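Local coordinates for 3-oxoacyl-[acyl-carrier-protein] reductase (PDB 3U9L) that probably reduces 3-oxoacyl groups on acyl carrier protein using NADPH, as a member of the short-chain dehydrogenase/reductase family, at residues 97-106 / 154-162; 13-23 / 43-53. All coordinates share one frame; numbering follows the deposited sequence.

Both contacts belong to one Rossmann-type SDR domain, built on a central parallel sheet, and follow each other along the chain. Contact 2 (13-23 / 43-53) lies in the N-terminal half, where the glycine-rich turn and its helix meet the helix after strand 31-36. Contact 1 (97-106 / 154-162) packs the loop after strand 90-93 on the start of helix 158-179, which carries Y160, probably the catalytic tyrosine. The centres of contact 1 and contact 2 are 27 Å apart and the nearest atoms of contacts 1 and 2 about 7 Å, without touching. Of contact 2, the glycine-rich turn is the part expected near the cofactor, as in relatives. Contact 1 also lies against the second subunit; contact 2 does not.

Contact 1 of 2, residues 97-106 / 154-162; sequences HMVFGPAEAF and PPYLAPYFA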
ATOM      1  N   HIS A  97      -3.595 -13.133   3.220  1.00 32.52           N
ATOM      2  CA  HIS A  97      -4.120 -14.003   2.144  1.00 33.90           C
ATOM      3  C   HIS A  97      -3.652 -13.410   0.834  1.00 33.25           C
ATOM      4  O   HIS A  97      -3.790 -12.182   0.655  1.00 29.41           O
ATOM      5  CB  HIS A  97      -5.668 -14.020   2.116  1.00 33.30           C
ATOM      6  CG  HIS A  97      -6.254 -14.769   0.949  1.00 33.94           C
ATOM      7  ND1 HIS A  97      -7.069 -14.172  -0.001  1.00 34.64           N
ATOM      8  CD2 HIS A  97      -6.134 -16.071   0.567  1.00 35.02           C
ATOM      9  CE1 HIS A  97      -7.419 -15.066  -0.917  1.00 32.03           C
ATOM     10  NE2 HIS A  97      -6.864 -16.226  -0.590  1.00 34.63           N
HETATM   11  N   MSE A  98      -3.108 -14.272  -0.036  1.00 27.94           N
HETATM   12  CA  MSE A  98      -2.535 -13.857  -1.294  1.00 31.76           C
HETATM   13  C   MSE A  98      -3.237 -14.407  -2.577  1.00 31.38           C
HETATM   14  O   MSE A  98      -4.130 -15.259  -2.481  1.00 31.03           O
HETATM   15  CB  MSE A  98      -1.035 -14.177  -1.290  1.00 32.20           C
HETATM   16  CG  MSE A  98      -0.565 -15.500  -1.810  1.00 34.94           C
HETATM   17 SE   MSE A  98       1.338 -15.535  -1.068  1.00 73.01          SE
HETATM   18  CE  MSE A  98       2.347 -16.179  -2.668  1.00 36.92           C
ATOM     19  N   VAL A  99      -2.834 -13.892  -3.745  1.00 28.39           N
ATOM     20  CA  VAL A  99      -3.459 -14.254  -5.030  1.00 25.85           C
ATOM     21  C   VAL A  99      -2.412 -14.190  -6.118  1.00 24.63           C
ATOM     22  O   VAL A  99      -1.364 -13.558  -5.929  1.00 23.84           O
ATOM     23  CB  VAL A  99      -4.604 -13.307  -5.419  1.00 25.79           C
ATOM     24  CG1 VAL A  99      -5.721 -13.296  -4.356  1.00 26.91           C
ATOM     25  CG2 VAL A  99      -4.077 -11.919  -5.614  1.00 23.19           C
ATOM     26  N   PHE A 100      -2.711 -14.793  -7.262  1.00 21.43           N
ATOM     27  CA  PHE A 100      -1.767 -14.833  -8.365  1.00 22.19           C
ATOM     28  C   PHE A 100      -2.470 -14.668  -9.700  1.00 21.63           C
ATOM     29  O   PHE A 100      -3.464 -15.344  -9.967  1.00 20.65           O
ATOM     30  CB  PHE A 100      -1.035 -16.192  -8.402  1.00 21.21           C
ATOM     31  CG  PHE A 100       0.117 -16.232  -9.379  1.00 20.58           C
ATOM     32  CD1 PHE A 100       1.374 -15.762  -9.003  1.00 20.32           C
ATOM     33  CD2 PHE A 100      -0.027 -16.787 -10.654  1.00 21.17           C
ATOM     34  CE1 PHE A 100       2.468 -15.809  -9.868  1.00 19.79           C
ATOM     35  CE2 PHE A 100       1.069 -16.836 -11.540  1.00 20.43           C
ATOM     36  CZ  PHE A 100       2.314 -16.367 -11.138  1.00 19.78           C
ATOM     37  N   GLY A 101      -1.924 -13.801 -10.551  1.00 19.33           N
ATOM     38  CA  GLY A 101      -2.541 -13.551 -11.847  1.00 19.78           C
ATOM     39  C   GLY A 101      -2.215 -12.147 -12.333  1.00 19.71           C
ATOM     40  O   GLY A 101      -1.737 -11.289 -11.541  1.00 18.66           O
ATOM     41  N   PRO A 102      -2.522 -11.890 -13.616  1.00 18.70           N
ATOM     42  CA  PRO A 102      -2.303 -10.599 -14.245  1.00 18.05           C
ATOM     43  C   PRO A 102      -3.185  -9.597 -13.535  1.00 17.56           C
ATOM     44  O   PRO A 102      -4.385  -9.853 -13.313  1.00 17.21           O
ATOM     45  CB  PRO A 102      -2.858 -10.765 -15.675  1.00 18.59           C
ATOM     46  CG  PRO A 102      -3.264 -12.229 -15.819  1.00 21.18           C
ATOM     47  CD  PRO A 102      -3.099 -12.920 -14.530  1.00 19.91           C
ATOM     48  N   ALA A 103      -2.627  -8.439 -13.220  1.00 17.55           N
ATOM     49  CA  ALA A 103      -3.349  -7.470 -12.371  1.00 16.59           C
ATOM     50  C   ALA A 103      -4.625  -7.008 -13.047  1.00 16.99           C
ATOM     51  O   ALA A 103      -5.642  -6.779 -12.388  1.00 18.44           O
ATOM     52  CB  ALA A 103      -2.452  -6.260 -12.114  1.00 15.99           C
ATOM     53  N   GLU A 104      -4.560  -6.804 -14.355  1.00 17.82           N
ATOM     54  CA  GLU A 104      -5.714  -6.332 -15.134  1.00 17.44           C
ATOM     55  C   GLU A 104      -6.907  -7.251 -15.030  1.00 19.01           C
ATOM     56  O   GLU A 104      -8.028  -6.792 -15.180  1.00 19.81           O
ATOM     57  CB  GLU A 104      -5.348  -6.171 -16.610  1.00 17.42           C
ATOM     58  CG  GLU A 104      -6.322  -5.214 -17.400  1.00 19.79           C
ATOM     59  CD  GLU A 104      -6.096  -5.234 -18.927  1.00 21.61           C
ATOM     60  OE1 GLU A 104      -4.915  -5.344 -19.354  1.00 20.64           O
ATOM     61  OE2 GLU A 104      -7.085  -5.076 -19.698  1.00 21.01           O
ATOM     62  N   ALA A 105      -6.678  -8.552 -14.762  1.00 18.82           N
ATOM     63  CA  ALA A 105      -7.747  -9.562 -14.746  1.00 19.05           C
ATOM     64  C   ALA A 105      -8.441  -9.669 -13.398  1.00 19.53           C
ATOM     65  O   ALA A 105      -9.491 -10.323 -13.258  1.00 20.74           O
ATOM     66  CB  ALA A 105      -7.199 -10.977 -15.205  1.00 19.82           C
ATOM     67  N   PHE A 106      -7.839  -9.074 -12.379  1.00 18.55           N
ATOM     68  CA  PHE A 106      -8.471  -8.936 -11.060  1.00 19.23           C
ATOM     69  C   PHE A 106      -9.441  -7.777 -11.078  1.00 19.83           C
ATOM     70  O   PHE A 106      -9.100  -6.694 -11.551  1.00 18.78           O
ATOM     71  CB  PHE A 106      -7.411  -8.704  -9.958  1.00 17.75           C
ATOM     72  CG  PHE A 106      -6.645  -9.937  -9.582  1.00 18.20           C
ATOM     73  CD1 PHE A 106      -7.210 -10.898  -8.747  1.00 19.74           C
ATOM     74  CD2 PHE A 106      -5.375 -10.146 -10.074  1.00 17.13           C
ATOM     75  CE1 PHE A 106      -6.492 -12.081  -8.413  1.00 20.79           C
ATOM     76  CE2 PHE A 106      -4.657 -11.271  -9.740  1.00 19.44           C
ATOM     77  CZ  PHE A 106      -5.211 -12.253  -8.908  1.00 20.02           C
ATOM     78  N   PRO A 154       8.261 -10.744  -7.642  1.00 21.04           N
ATOM     79  CA  PRO A 154       7.708 -11.229  -8.931  1.00 20.46           C
ATOM     80  C   PRO A 154       6.490 -10.387  -9.379  1.00 21.29           C
ATOM     81  O   PRO A 154       5.797  -9.783  -8.574  1.00 20.32           O
ATOM     82  CB  PRO A 154       7.245 -12.662  -8.607  1.00 20.41           C
ATOM     83  CG  PRO A 154       6.955 -12.623  -7.045  1.00 20.45           C
ATOM     84  CD  PRO A 154       7.860 -11.541  -6.476  1.00 18.51           C
ATOM     85  N   PRO A 155       6.214 -10.370 -10.683  1.00 19.13           N
ATOM     86  CA  PRO A 155       4.949  -9.808 -11.146  1.00 19.00           C
ATOM     87  C   PRO A 155       3.793 -10.764 -10.788  1.00 18.58           C
ATOM     88  O   PRO A 155       4.056 -11.869 -10.319  1.00 19.08           O
ATOM     89  CB  PRO A 155       5.143  -9.758 -12.683  1.00 19.04           C
ATOM     90  CG  PRO A 155       6.614  -9.953 -12.903  1.00 20.08           C
ATOM     91  CD  PRO A 155       7.100 -10.773 -11.777  1.00 19.54           C
ATOM     92  N   TYR A 156       2.555 -10.387 -11.061  1.00 17.11           N
ATOM     93  CA  TYR A 156       1.412 -11.309 -10.957  1.00 17.95           C
ATOM     94  C   TYR A 156       0.886 -11.551  -9.580  1.00 18.71           C
ATOM     95  O   TYR A 156       0.148 -12.528  -9.385  1.00 18.88           O
ATOM     96  CB  TYR A 156       1.634 -12.690 -11.675  1.00 17.65           C
ATOM     97  CG  TYR A 156       1.327 -12.642 -13.166  1.00 18.68           C
ATOM     98  CD1 TYR A 156       1.570 -11.487 -13.892  1.00 18.43           C
ATOM     99  CD2 TYR A 156       0.857 -13.775 -13.868  1.00 19.58           C
ATOM    100  CE1 TYR A 156       1.315 -11.418 -15.285  1.00 19.69           C
ATOM    101  CE2 TYR A 156       0.596 -13.716 -15.291  1.00 20.30           C
ATOM    102  CZ  TYR A 156       0.825 -12.528 -15.970  1.00 19.47           C
ATOM    103  OH  TYR A 156       0.602 -12.377 -17.318  1.00 20.23           O
ATOM    104  N   LEU A 157       1.231 -10.686  -8.624  1.00 18.11           N
ATOM    105  CA  LEU A 157       0.564 -10.737  -7.312  1.00 19.03           C
ATOM    106  C   LEU A 157       0.095  -9.326  -6.883  1.00 18.30           C
ATOM    107  O   LEU A 157       0.008  -9.055  -5.694  1.00 18.50           O
ATOM    108  CB  LEU A 157       1.466 -11.346  -6.226  1.00 18.58           C
ATOM    109  CG  LEU A 157       1.794 -12.849  -6.343  1.00 20.68           C
ATOM    110  CD1 LEU A 157       3.019 -13.014  -7.197  1.00 20.19           C
ATOM    111  CD2 LEU A 157       1.977 -13.504  -4.931  1.00 20.50           C
ATOM    112  N   ALA A 158      -0.242  -8.464  -7.838  1.00 18.44           N
ATOM    113  CA  ALA A 158      -0.477  -7.033  -7.519  1.00 17.33           C
ATOM    114  C   ALA A 158      -1.469  -6.759  -6.400  1.00 18.07           C
ATOM    115  O   ALA A 158      -1.160  -6.012  -5.502  1.00 17.67           O
ATOM    116  CB  ALA A 158      -0.765  -6.173  -8.752  1.00 17.18           C
ATOM    117  N   PRO A 159      -2.668  -7.370  -6.426  1.00 19.55           N
ATOM    118  CA  PRO A 159      -3.591  -6.999  -5.336  1.00 18.79           C
ATOM    119  C   PRO A 159      -3.067  -7.366  -3.938  1.00 19.06           C
ATOM    120  O   PRO A 159      -3.431  -6.737  -2.944  1.00 18.99           O
ATOM    121  CB  PRO A 159      -4.838  -7.857  -5.614  1.00 18.91           C
ATOM    122  CG  PRO A 159      -4.684  -8.369  -7.043  1.00 19.98           C
ATOM    123  CD  PRO A 159      -3.184  -8.498  -7.232  1.00 20.34           C
ATOM    124  N   TYR A 160      -2.270  -8.417  -3.864  1.00 17.44           N
ATOM    125  CA  TYR A 160      -1.656  -8.862  -2.641  1.00 19.11           C
ATOM    126  C   TYR A 160      -0.495  -7.948  -2.201  1.00 18.64           C
ATOM    127  O   TYR A 160      -0.481  -7.467  -1.079  1.00 18.15           O
ATOM    128  CB  TYR A 160      -1.167 -10.315  -2.778  1.00 20.45           C
ATOM    129  CG  TYR A 160      -0.389 -10.770  -1.582  1.00 22.86           C
ATOM    130  CD1 TYR A 160      -0.994 -10.856  -0.314  1.00 24.89           C
ATOM    131  CD2 TYR A 160       0.954 -11.067  -1.685  1.00 22.72           C
ATOM    132  CE1 TYR A 160      -0.281 -11.246   0.800  1.00 25.23           C
ATOM    133  CE2 TYR A 160       1.672 -11.476  -0.596  1.00 25.74           C
ATOM    134  CZ  TYR A 160       1.058 -11.556   0.654  1.00 27.63           C
ATOM    135  OH  TYR A 160       1.817 -11.952   1.746  1.00 27.73           O
ATOM    136  N   PHE A 161       0.483  -7.762  -3.067  1.00 17.91           N
ATOM    137  CA  PHE A 161       1.614  -6.882  -2.810  1.00 17.35           C
ATOM    138  C   PHE A 161       1.146  -5.448  -2.497  1.00 18.43           C
ATOM    139  O   PHE A 161       1.740  -4.817  -1.676  1.00 16.48           O
ATOM    140  CB  PHE A 161       2.578  -6.863  -4.009  1.00 18.10           C
ATOM    141  CG  PHE A 161       3.409  -8.159  -4.177  1.00 20.15           C
ATOM    142  CD1 PHE A 161       3.425  -9.115  -3.194  1.00 19.70           C
ATOM    143  CD2 PHE A 161       4.203  -8.349  -5.312  1.00 20.34           C
ATOM    144  CE1 PHE A 161       4.201 -10.282  -3.326  1.00 22.14           C
ATOM    145  CE2 PHE A 161       4.987  -9.513  -5.460  1.00 21.26           C
ATOM    146  CZ  PHE A 161       4.991 -10.460  -4.455  1.00 19.78           C
ATOM    147  N   ALA A 162       0.130  -4.931  -3.208  1.00 17.09           N
ATOM    148  CA  ALA A 162      -0.455  -3.632  -2.868  1.00 16.07           C
ATOM    149  C   ALA A 162      -0.925  -3.606  -1.404  1.00 16.10           C
ATOM    150  O   ALA A 162      -0.646  -2.670  -0.636  1.00 16.27           O
ATOM    151  CB  ALA A 162      -1.651  -3.364  -3.773  1.00 16.00           C
TER
HETATM  152  O   HOH W   1      -0.903  -8.949 -10.579  1.00 17.93           O
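M98 lies across one face of the Y160 ring, its CB 3.4 Å from the ring centroid and almost on the normal. Its selenium follows obliquely at 4.5 Å from the same centroid, a Met-aromatic contact made by selenomethionine, and CE goes on to meet L157 CD2 at 3.5 Å. With Y160 CG anti to the backbone N (chi1 174°), the ring swings against M98. At the other end Y156 is met over one face by the backbone of G101 and by P102 N, CA and CD, while its edge points at the face of F100, the planes 65° apart and the centroids 5.7 Å. Y156 CB sits over that same F100 ring. Y156 O accepts the one direct hydrogen bond between the segments, from G101 N (2.7 Å, 162° at the hydrogen), with the donor tilted off the carbonyl plane. G101 O turns instead to a water that also takes the A158 N-H, near the start of the helix.

Helix 158-179 carries the Y-x-x-x-K signature of the SDR family, and Y160 is its tyrosine, probably the catalytic one as in relatives; H97 O, close by the Y160 ring, is held by N118. With an alanine at Y156, the slot between P102 and F100 would probably be left unfilled and N220 would lose the phenol OH it bonds.

P159 CG stands over the F106 face, 3.7 Å from its centroid, and the proline ring also touches V99 CG2. A103 CB meets A158 CB at 3.8 Å, beside Y174 and Q173 of the second subunit.

Contact 2 of 2, residues 13-23 / 43-53; sequences ASSGFGRLTAE and NASNVEAIAGF
R19 has CG anti to the backbone N (chi1 174°), which sends its chain across I50 of helix 44-53, R19 CD lying 3.7 Å from I50 CG1, before a bend at chi3 carries the guanidinium on to A49. There A49 CB sits over one face, 3.6 Å from R19 NH2. E23, one turn further on, has CG anti to its carbonyl carbon (chi1 -57°) and lays its chain along F53: E23 CB is 3.6 Å from F53 CE1, and the carboxylate stacks on the ring, the two planes only 9° apart. E23 OE2 also looks back at R19 NE, a long salt bridge at 3.8 Å.

The two helices run nearly parallel, their axes 11.3 Å apart, a spacing that long side chains have to bridge. Helix 16-27 is the crossover of the β-α-β unit 7-10/16-27/31-36 that opens the Rossmann fold, and helix 44-57 follows its second strand. The glycine-rich motif, which in SDR relatives wraps the cofactor's pyrophosphate, runs from the turn into the first residues of the helix, with G16 and G18.

Where that turn meets helix 44-53, S14 CB comes within 3.2 Å of N43 OD1. This oxygen is already used by N46 ND2, 2.9 Å from N43 OD1 in the carbonyl plane on a lone pair, which helps fix the turn of the N46 amide; N43 is held at its other end too, ND2 bonding R37 O. S14 O lies close to the N46 amide and in the plane of the R19 guanidinium, where R19 NH1 gives it a weak hydrogen bond of 3.4 Å. I50 also packs on M36, L61 and T63 of the sheet.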
ATOM      1  N   ALA A  13      -4.019 -17.324  13.049  1.00 25.51           N
ATOM      2  CA  ALA A  13      -3.078 -18.325  13.549  1.00 25.94           C
ATOM      3  C   ALA A  13      -3.423 -19.790  13.242  1.00 28.32           C
ATOM      4  O   ALA A  13      -2.877 -20.672  13.894  1.00 27.15           O
ATOM      5  CB  ALA A  13      -2.898 -18.179  14.994  1.00 24.95           C
ATOM      6  N   SER A  14      -4.300 -20.048  12.270  1.00 27.96           N
ATOM      7  CA  SER A  14      -4.715 -21.429  11.997  1.00 31.55           C
ATOM      8  C   SER A  14      -3.597 -22.311  11.479  1.00 32.27           C
ATOM      9  O   SER A  14      -3.589 -23.501  11.728  1.00 32.43           O
ATOM     10  CB  SER A  14      -5.898 -21.491  11.030  1.00 32.69           C
ATOM     11  OG  SER A  14      -5.612 -20.795   9.848  1.00 33.92           O
ATOM     12  N   SER A  15      -2.648 -21.725  10.766  1.00 32.52           N
ATOM     13  CA  SER A  15      -1.515 -22.452  10.229  1.00 32.50           C
ATOM     14  C   SER A  15      -0.406 -21.443   9.903  1.00 31.73           C
ATOM     15  O   SER A  15      -0.496 -20.254  10.282  1.00 31.91           O
ATOM     16  CB  SER A  15      -1.934 -23.149   8.933  1.00 35.65           C
ATOM     17  OG  SER A  15      -2.528 -22.187   8.063  1.00 37.78           O
ATOM     18  N   GLY A  16       0.624 -21.896   9.189  1.00 31.76           N
ATOM     19  CA  GLY A  16       1.608 -20.974   8.619  1.00 32.25           C
ATOM     20  C   GLY A  16       2.490 -20.349   9.679  1.00 32.14           C
ATOM     21  O   GLY A  16       2.782 -21.002  10.701  1.00 33.75           O
ATOM     22  N   PHE A  17       2.906 -19.098   9.478  1.00 32.14           N
ATOM     23  CA  PHE A  17       3.737 -18.443  10.493  1.00 30.50           C
ATOM     24  C   PHE A  17       2.923 -18.265  11.724  1.00 26.99           C
ATOM     25  O   PHE A  17       3.445 -18.306  12.813  1.00 28.02           O
ATOM     26  CB  PHE A  17       4.122 -17.025  10.091  1.00 28.98           C
ATOM     27  CG  PHE A  17       4.966 -16.948   8.887  1.00 31.29           C
ATOM     28  CD1 PHE A  17       6.092 -17.730   8.765  1.00 33.93           C
ATOM     29  CD2 PHE A  17       4.639 -16.072   7.860  1.00 30.01           C
ATOM     30  CE1 PHE A  17       6.876 -17.644   7.599  1.00 34.16           C
ATOM     31  CE2 PHE A  17       5.411 -15.980   6.745  1.00 29.67           C
ATOM     32  CZ  PHE A  17       6.525 -16.748   6.610  1.00 33.03           C
ATOM     33  N   GLY A  18       1.649 -17.988  11.536  1.00 25.94           N
ATOM     34  CA  GLY A  18       0.784 -17.692  12.665  1.00 27.05           C
ATOM     35  C   GLY A  18       0.813 -18.815  13.691  1.00 26.03           C
ATOM     36  O   GLY A  18       0.999 -18.615  14.892  1.00 24.06           O
ATOM     37  N   ARG A  19       0.570 -20.016  13.206  1.00 27.18           N
ATOM     38  CA  ARG A  19       0.519 -21.180  14.072  1.00 26.19           C
ATOM     39  C   ARG A  19       1.850 -21.559  14.700  1.00 25.07           C
ATOM     40  O   ARG A  19       1.902 -21.836  15.865  1.00 24.25           O
ATOM     41  CB  ARG A  19      -0.035 -22.344  13.283  1.00 27.65           C
ATOM     42  CG  ARG A  19      -0.001 -23.654  14.023  1.00 30.74           C
ATOM     43  CD  ARG A  19      -1.055 -24.544  13.433  1.00 30.95           C
ATOM     44  NE  ARG A  19      -0.634 -25.911  13.463  1.00 34.02           N
ATOM     45  CZ  ARG A  19      -1.180 -26.867  12.699  1.00 35.26           C
ATOM     46  NH1 ARG A  19      -2.197 -26.616  11.854  1.00 31.80           N
ATOM     47  NH2 ARG A  19      -0.684 -28.057  12.787  1.00 33.44           N
ATOM     48  N   LEU A  20       2.925 -21.599  13.940  1.00 25.40           N
ATOM     49  CA  LEU A  20       4.202 -21.944  14.525  1.00 25.47           C
ATOM     50  C   LEU A  20       4.603 -20.861  15.517  1.00 25.12           C
ATOM     51  O   LEU A  20       5.257 -21.091  16.565  1.00 24.64           O
ATOM     52  CB  LEU A  20       5.247 -22.033  13.422  1.00 26.83           C
ATOM     53  CG  LEU A  20       5.042 -23.183  12.425  1.00 30.58           C
ATOM     54  CD1 LEU A  20       6.225 -23.327  11.439  1.00 33.91           C
ATOM     55  CD2 LEU A  20       4.832 -24.494  13.167  1.00 32.92           C
ATOM     56  N   THR A  21       4.231 -19.633  15.206  1.00 25.16           N
ATOM     57  CA  THR A  21       4.574 -18.562  16.164  1.00 24.14           C
ATOM     58  C   THR A  21       3.824 -18.698  17.478  1.00 23.10           C
ATOM     59  O   THR A  21       4.423 -18.497  18.552  1.00 23.66           O
ATOM     60  CB  THR A  21       4.370 -17.171  15.532  1.00 23.19           C
ATOM     61  OG1 THR A  21       5.286 -17.055  14.438  1.00 24.51           O
ATOM     62  CG2 THR A  21       4.701 -16.067  16.530  1.00 22.85           C
ATOM     63  N   ALA A  22       2.525 -19.003  17.420  1.00 21.98           N
ATOM     64  CA  ALA A  22       1.726 -19.204  18.635  1.00 22.62           C
ATOM     65  C   ALA A  22       2.319 -20.358  19.465  1.00 24.28           C
ATOM     66  O   ALA A  22       2.536 -20.225  20.661  1.00 23.29           O
ATOM     67  CB  ALA A  22       0.296 -19.480  18.275  1.00 22.52           C
ATOM     68  N   GLU A  23       2.682 -21.461  18.800  1.00 23.37           N
ATOM     69  CA  GLU A  23       3.282 -22.590  19.511  1.00 26.14           C
ATOM     70  C   GLU A  23       4.641 -22.237  20.121  1.00 25.66           C
ATOM     71  O   GLU A  23       4.919 -22.558  21.275  1.00 26.69           O
ATOM     72  CB  GLU A  23       3.379 -23.824  18.588  1.00 25.34           C
ATOM     73  CG  GLU A  23       2.018 -24.207  18.048  1.00 27.29           C
ATOM     74  CD  GLU A  23       2.034 -25.411  17.067  1.00 31.12           C
ATOM     75  OE1 GLU A  23       3.107 -25.717  16.475  1.00 29.57           O
ATOM     76  OE2 GLU A  23       0.941 -26.036  16.887  1.00 31.22           O
ATOM     77  N   ASN A  43     -11.998 -24.280  10.330  1.00 37.54           N
ATOM     78  CA  ASN A  43     -10.736 -24.445  11.074  1.00 36.18           C
ATOM     79  C   ASN A  43     -10.797 -25.531  12.176  1.00 35.39           C
ATOM     80  O   ASN A  43      -9.903 -25.615  13.026  1.00 32.63           O
ATOM     81  CB  ASN A  43     -10.263 -23.087  11.657  1.00 34.76           C
ATOM     82  CG  ASN A  43      -9.528 -22.220  10.628  1.00 35.44           C
ATOM     83  OD1 ASN A  43      -8.618 -22.688   9.925  1.00 34.80           O
ATOM     84  ND2 ASN A  43      -9.936 -20.955  10.527  1.00 33.98           N
ATOM     85  N   ALA A  44     -11.846 -26.363  12.162  1.00 37.69           N
ATOM     86  CA  ALA A  44     -12.046 -27.359  13.239  1.00 37.94           C
ATOM     87  C   ALA A  44     -10.833 -28.265  13.369  1.00 34.19           C
ATOM     88  O   ALA A  44     -10.389 -28.551  14.483  1.00 33.31           O
ATOM     89  CB  ALA A  44     -13.320 -28.182  13.034  1.00 38.64           C
ATOM     90  N   SER A  45     -10.261 -28.674  12.236  1.00 34.36           N
ATOM     91  CA  SER A  45      -9.066 -29.523  12.306  1.00 36.84           C
ATOM     92  C   SER A  45      -7.840 -28.792  12.812  1.00 34.06           C
ATOM     93  O   SER A  45      -6.991 -29.386  13.470  1.00 33.09           O
ATOM     94  CB  SER A  45      -8.721 -30.186  10.964  1.00 34.99           C
ATOM     95  OG  SER A  45      -9.782 -31.022  10.601  1.00 42.23           O
ATOM     96  N   ASN A  46      -7.722 -27.521  12.454  1.00 33.61           N
ATOM     97  CA  ASN A  46      -6.579 -26.751  12.888  1.00 33.76           C
ATOM     98  C   ASN A  46      -6.633 -26.550  14.381  1.00 31.13           C
ATOM     99  O   ASN A  46      -5.602 -26.605  15.054  1.00 30.73           O
ATOM    100  CB  ASN A  46      -6.550 -25.402  12.157  1.00 33.29           C
ATOM    101  CG  ASN A  46      -6.111 -25.562  10.737  1.00 34.40           C
ATOM    102  OD1 ASN A  46      -5.187 -26.344  10.463  1.00 34.11           O
ATOM    103  ND2 ASN A  46      -6.749 -24.838   9.819  1.00 33.65           N
ATOM    104  N   VAL A  47      -7.850 -26.306  14.872  1.00 32.28           N
ATOM    105  CA  VAL A  47      -8.122 -26.180  16.308  1.00 32.52           C
ATOM    106  C   VAL A  47      -7.631 -27.476  16.960  1.00 32.73           C
ATOM    107  O   VAL A  47      -6.878 -27.425  17.923  1.00 32.08           O
ATOM    108  CB  VAL A  47      -9.629 -25.947  16.636  1.00 34.03           C
ATOM    109  CG1 VAL A  47      -9.874 -26.027  18.162  1.00 34.88           C
ATOM    110  CG2 VAL A  47     -10.101 -24.586  16.145  1.00 36.47           C
ATOM    111  N   GLU A  48      -8.018 -28.631  16.394  1.00 32.21           N
ATOM    112  CA  GLU A  48      -7.634 -29.928  16.986  1.00 32.49           C
ATOM    113  C   GLU A  48      -6.139 -30.089  17.001  1.00 31.13           C
ATOM    114  O   GLU A  48      -5.582 -30.520  17.999  1.00 29.99           O
ATOM    115  CB  GLU A  48      -8.274 -31.100  16.227  1.00 33.84           C
ATOM    116  CG  GLU A  48      -9.768 -30.989  16.205  1.00 37.07           C
ATOM    117  CD  GLU A  48     -10.469 -32.167  15.522  1.00 44.76           C
ATOM    118  OE1 GLU A  48      -9.780 -33.093  14.995  1.00 43.32           O
ATOM    119  OE2 GLU A  48     -11.736 -32.148  15.535  1.00 48.06           O
ATOM    120  N   ALA A  49      -5.492 -29.736  15.889  1.00 30.48           N
ATOM    121  CA  ALA A  49      -4.039 -29.835  15.777  1.00 30.40           C
ATOM    122  C   ALA A  49      -3.325 -29.013  16.823  1.00 31.85           C
ATOM    123  O   ALA A  49      -2.415 -29.505  17.488  1.00 33.44           O
ATOM    124  CB  ALA A  49      -3.572 -29.448  14.365  1.00 33.52           C
ATOM    125  N   ILE A  50      -3.767 -27.768  17.003  1.00 32.40           N
ATOM    126  CA  ILE A  50      -3.154 -26.840  17.947  1.00 32.69           C
ATOM    127  C   ILE A  50      -3.447 -27.262  19.391  1.00 31.21           C
ATOM    128  O   ILE A  50      -2.588 -27.173  20.286  1.00 30.35           O
ATOM    129  CB  ILE A  50      -3.729 -25.363  17.734  1.00 32.00           C
ATOM    130  CG1 ILE A  50      -3.224 -24.722  16.456  1.00 32.27           C
ATOM    131  CG2 ILE A  50      -3.427 -24.427  18.874  1.00 30.29           C
ATOM    132  CD1 ILE A  50      -4.226 -23.682  15.968  1.00 33.18           C
ATOM    133  N   ALA A  51      -4.693 -27.631  19.639  1.00 30.61           N
ATOM    134  CA  ALA A  51      -5.086 -28.065  20.979  1.00 31.19           C
ATOM    135  C   ALA A  51      -4.258 -29.307  21.414  1.00 31.58           C
ATOM    136  O   ALA A  51      -3.817 -29.405  22.554  1.00 31.59           O
ATOM    137  CB  ALA A  51      -6.581 -28.390  20.997  1.00 32.82           C
ATOM    138  N   GLY A  52      -4.036 -30.238  20.488  1.00 29.72           N
ATOM    139  CA  GLY A  52      -3.263 -31.429  20.775  1.00 28.82           C
ATOM    140  C   GLY A  52      -1.837 -31.075  21.150  1.00 29.97           C
ATOM    141  O   GLY A  52      -1.284 -31.627  22.103  1.00 26.36           O
ATOM    142  N   PHE A  53      -1.219 -30.169  20.378  1.00 31.19           N
ATOM    143  CA  PHE A  53       0.125 -29.669  20.697  1.00 30.19           C
ATOM    144  C   PHE A  53       0.176 -29.037  22.083  1.00 28.05           C
ATOM    145  O   PHE A  53       1.094 -29.278  22.849  1.00 30.19           O
ATOM    146  CB  PHE A  53       0.585 -28.603  19.675  1.00 32.66           C
ATOM    147  CG  PHE A  53       1.923 -27.980  20.021  1.00 31.02           C
ATOM    148  CD1 PHE A  53       2.001 -26.874  20.871  1.00 28.94           C
ATOM    149  CD2 PHE A  53       3.110 -28.518  19.475  1.00 32.27           C
ATOM    150  CE1 PHE A  53       3.214 -26.305  21.187  1.00 29.99           C
ATOM    151  CE2 PHE A  53       4.345 -27.969  19.780  1.00 31.75           C
ATOM    152  CZ  PHE A  53       4.403 -26.860  20.645  1.00 31.53           C
TER